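Local coordinates for protein replicative DNA helicase DnaB, 1st part (Mycobacterium tuberculosis, PDB 2R5U) that probably unwinds duplex DNA ahead of the replisome as a hexameric, ATP-driven 5'-3' helicase, of which this chain is the N-terminal domain, at residues A88-L91 against D92-L96. Residues are numbered along the deposited sequence; the frame is centred on the assembly and turned at random.
Sequences AAEL and DRRGL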
ATOM      1  N   ALA B  88      25.522  15.083  20.229  1.00 26.53           N
ATOM      2  CA  ALA B  88      25.617  13.624  20.097  1.00 27.01           C
ATOM      3  C   ALA B  88      24.410  12.907  20.714  1.00 28.09           C
ATOM      4  O   ALA B  88      23.937  11.884  20.185  1.00 27.14           O
ATOM      5  CB  ALA B  88      26.934  13.083  20.710  1.00 27.09           C
ATOM      6  N   ALA B  89      23.916  13.449  21.826  1.00 27.98           N
ATOM      7  CA  ALA B  89      22.745  12.892  22.488  1.00 28.40           C
ATOM      8  C   ALA B  89      21.456  13.187  21.716  1.00 28.75           C
ATOM      9  O   ALA B  89      20.572  12.334  21.655  1.00 28.54           O
ATOM     10  CB  ALA B  89      22.649  13.404  23.936  1.00 27.70           C
ATOM     11  N   GLU B  90      21.331  14.393  21.160  1.00 29.38           N
ATOM     12  CA  GLU B  90      20.199  14.728  20.300  1.00 30.38           C
ATOM     13  C   GLU B  90      20.190  13.836  19.045  1.00 31.11           C
ATOM     14  O   GLU B  90      19.144  13.290  18.690  1.00 30.76           O
ATOM     15  CB  GLU B  90      20.182  16.229  19.946  1.00 30.65           C
ATOM     16  CG  GLU B  90      19.135  16.634  18.895  1.00 33.59           C
ATOM     17  CD  GLU B  90      17.696  16.480  19.365  1.00 38.82           C
ATOM     18  OE1 GLU B  90      17.430  16.769  20.548  1.00 39.92           O
ATOM     19  OE2 GLU B  90      16.826  16.074  18.546  1.00 42.02           O
ATOM     20  N   LEU B  91      21.352  13.647  18.419  1.00 31.60           N
ATOM     21  CA  LEU B  91      21.492  12.694  17.295  1.00 33.14           C
ATOM     22  C   LEU B  91      21.161  11.247  17.668  1.00 34.71           C
ATOM     23  O   LEU B  91      20.459  10.558  16.926  1.00 35.22           O
ATOM     24  CB  LEU B  91      22.891  12.780  16.660  1.00 32.04           C
ATOM     25  CG  LEU B  91      23.217  14.070  15.885  1.00 32.16           C
ATOM     26  CD1 LEU B  91      24.721  14.171  15.710  1.00 33.02           C
ATOM     27  CD2 LEU B  91      22.509  14.163  14.548  1.00 32.67           C
ATOM     28  N   ASP B  92      21.671  10.789  18.814  1.00 36.52           N
ATOM     29  CA  ASP B  92      21.354   9.459  19.348  1.00 38.79           C
ATOM     30  C   ASP B  92      19.846   9.256  19.607  1.00 39.48           C
ATOM     31  O   ASP B  92      19.309   8.198  19.304  1.00 39.06           O
ATOM     32  CB  ASP B  92      22.170   9.192  20.620  1.00 39.63           C
ATOM     33  CG  ASP B  92      22.050   7.766  21.111  1.00 43.23           C
ATOM     34  OD1 ASP B  92      22.486   6.833  20.392  1.00 46.28           O
ATOM     35  OD2 ASP B  92      21.525   7.581  22.233  1.00 47.30           O
ATOM     36  N   ARG B  93      19.165  10.266  20.145  1.00 40.55           N
ATOM     37  CA  ARG B  93      17.705  10.197  20.298  1.00 41.94           C
ATOM     38  C   ARG B  93      17.011   9.994  18.951  1.00 42.31           C
ATOM     39  O   ARG B  93      15.991   9.327  18.871  1.00 41.85           O
ATOM     40  CB  ARG B  93      17.147  11.452  20.982  1.00 41.95           C
ATOM     41  CG  ARG B  93      17.267  11.417  22.491  1.00 44.41           C
ATOM     42  CD  ARG B  93      16.524  12.579  23.150  1.00 48.00           C
ATOM     43  NE  ARG B  93      17.163  13.861  22.883  1.00 48.78           N
ATOM     44  CZ  ARG B  93      17.962  14.510  23.730  1.00 49.27           C
ATOM     45  NH1 ARG B  93      18.221  14.020  24.941  1.00 48.01           N
ATOM     46  NH2 ARG B  93      18.494  15.669  23.361  1.00 47.55           N
ATOM     47  N   ARG B  94      17.581  10.567  17.896  1.00 42.96           N
ATOM     48  CA  ARG B  94      17.004  10.456  16.570  1.00 43.61           C
ATOM     49  C   ARG B  94      17.412   9.166  15.827  1.00 43.72           C
ATOM     50  O   ARG B  94      16.966   8.930  14.702  1.00 43.91           O
ATOM     51  CB  ARG B  94      17.371  11.694  15.755  1.00 43.92           C
ATOM     52  CG  ARG B  94      16.557  12.935  16.101  1.00 45.64           C
ATOM     53  CD  ARG B  94      17.449  14.151  16.116  1.00 49.64           C
ATOM     54  NE  ARG B  94      16.779  15.351  15.621  1.00 52.78           N
ATOM     55  CZ  ARG B  94      17.205  16.071  14.583  1.00 55.28           C
ATOM     56  NH1 ARG B  94      18.324  15.728  13.923  1.00 56.02           N
ATOM     57  NH2 ARG B  94      16.516  17.144  14.207  1.00 55.70           N
ATOM     58  N   GLY B  95      18.240   8.334  16.459  1.00 43.50           N
ATOM     59  CA  GLY B  95      18.798   7.137  15.818  1.00 43.42           C
ATOM     60  C   GLY B  95      19.834   7.420  14.732  1.00 43.78           C
ATOM     61  O   GLY B  95      20.128   6.554  13.901  1.00 43.40           O
ATOM     62  N   LEU B  96      20.401   8.627  14.732  1.00 43.61           N
ATOM     63  CA  LEU B  96      21.290   9.055  13.640  1.00 43.39           C
ATOM     64  C   LEU B  96      22.768   9.157  14.004  1.00 43.60           C
ATOM     65  O   LEU B  96      23.600   9.430  13.136  1.00 43.37           O
ATOM     66  CB  LEU B  96      20.813  10.384  13.047  1.00 43.25           C
ATOM     67  CG  LEU B  96      19.425  10.424  12.401  1.00 42.52           C
ATOM     68  CD1 LEU B  96      18.897  11.838  12.387  1.00 43.72           C
ATOM     69  CD2 LEU B  96      19.447   9.822  10.992  1.00 42.23           C
TER
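A Schellman motif ends helix 84-93, and a salt-bridge network centred on Glu90 joins it to Arg93, at the end of the helix, and to Arg94, just beyond it. In the motif, Leu96 N reaches back to Leu91 O at 2.9 Å, and Gly95 N bonds Asp92 O at 3.0 Å. Gly95 is the first residue to leave helical angles, and its positive phi of 70° turns the chain out of the helix. Ahead of it, Asp92 N and Arg93 N bond Ala88 O and Ala89 O in the regular helical way. Arg94 N bonds Glu90 O, with a weak second bond to Leu91 O. The Glu90 side chain leaves with CG trans to the backbone N (chi1 172°), and a bend at chi2 sets its carboxylate between Arg93 and Arg94. Arg93 NH2 forms a salt bridge and a nearly straight hydrogen bond with Glu90 OE1 at 3.2 Å. The oxygen lies in the guanidinium plane but is approached from above the carboxylate plane. Ala89 O sits over one face of the same guanidinium group. Arg94 NE forms a salt bridge with Glu90 OE2 at 3.0 Å, with the two flat groups turned 75° apart. Arg78 also pairs with Glu90 OE1, and Asp74 of helix 63-77 with Arg94 NH2. Asp92 OD2 forms a salt bridge with Lys129 of a neighbouring subunit, so this helix end also joins a subunit interface. The arrangement is a typical Schellman C-cap, here within the helical DnaB N-terminal domain.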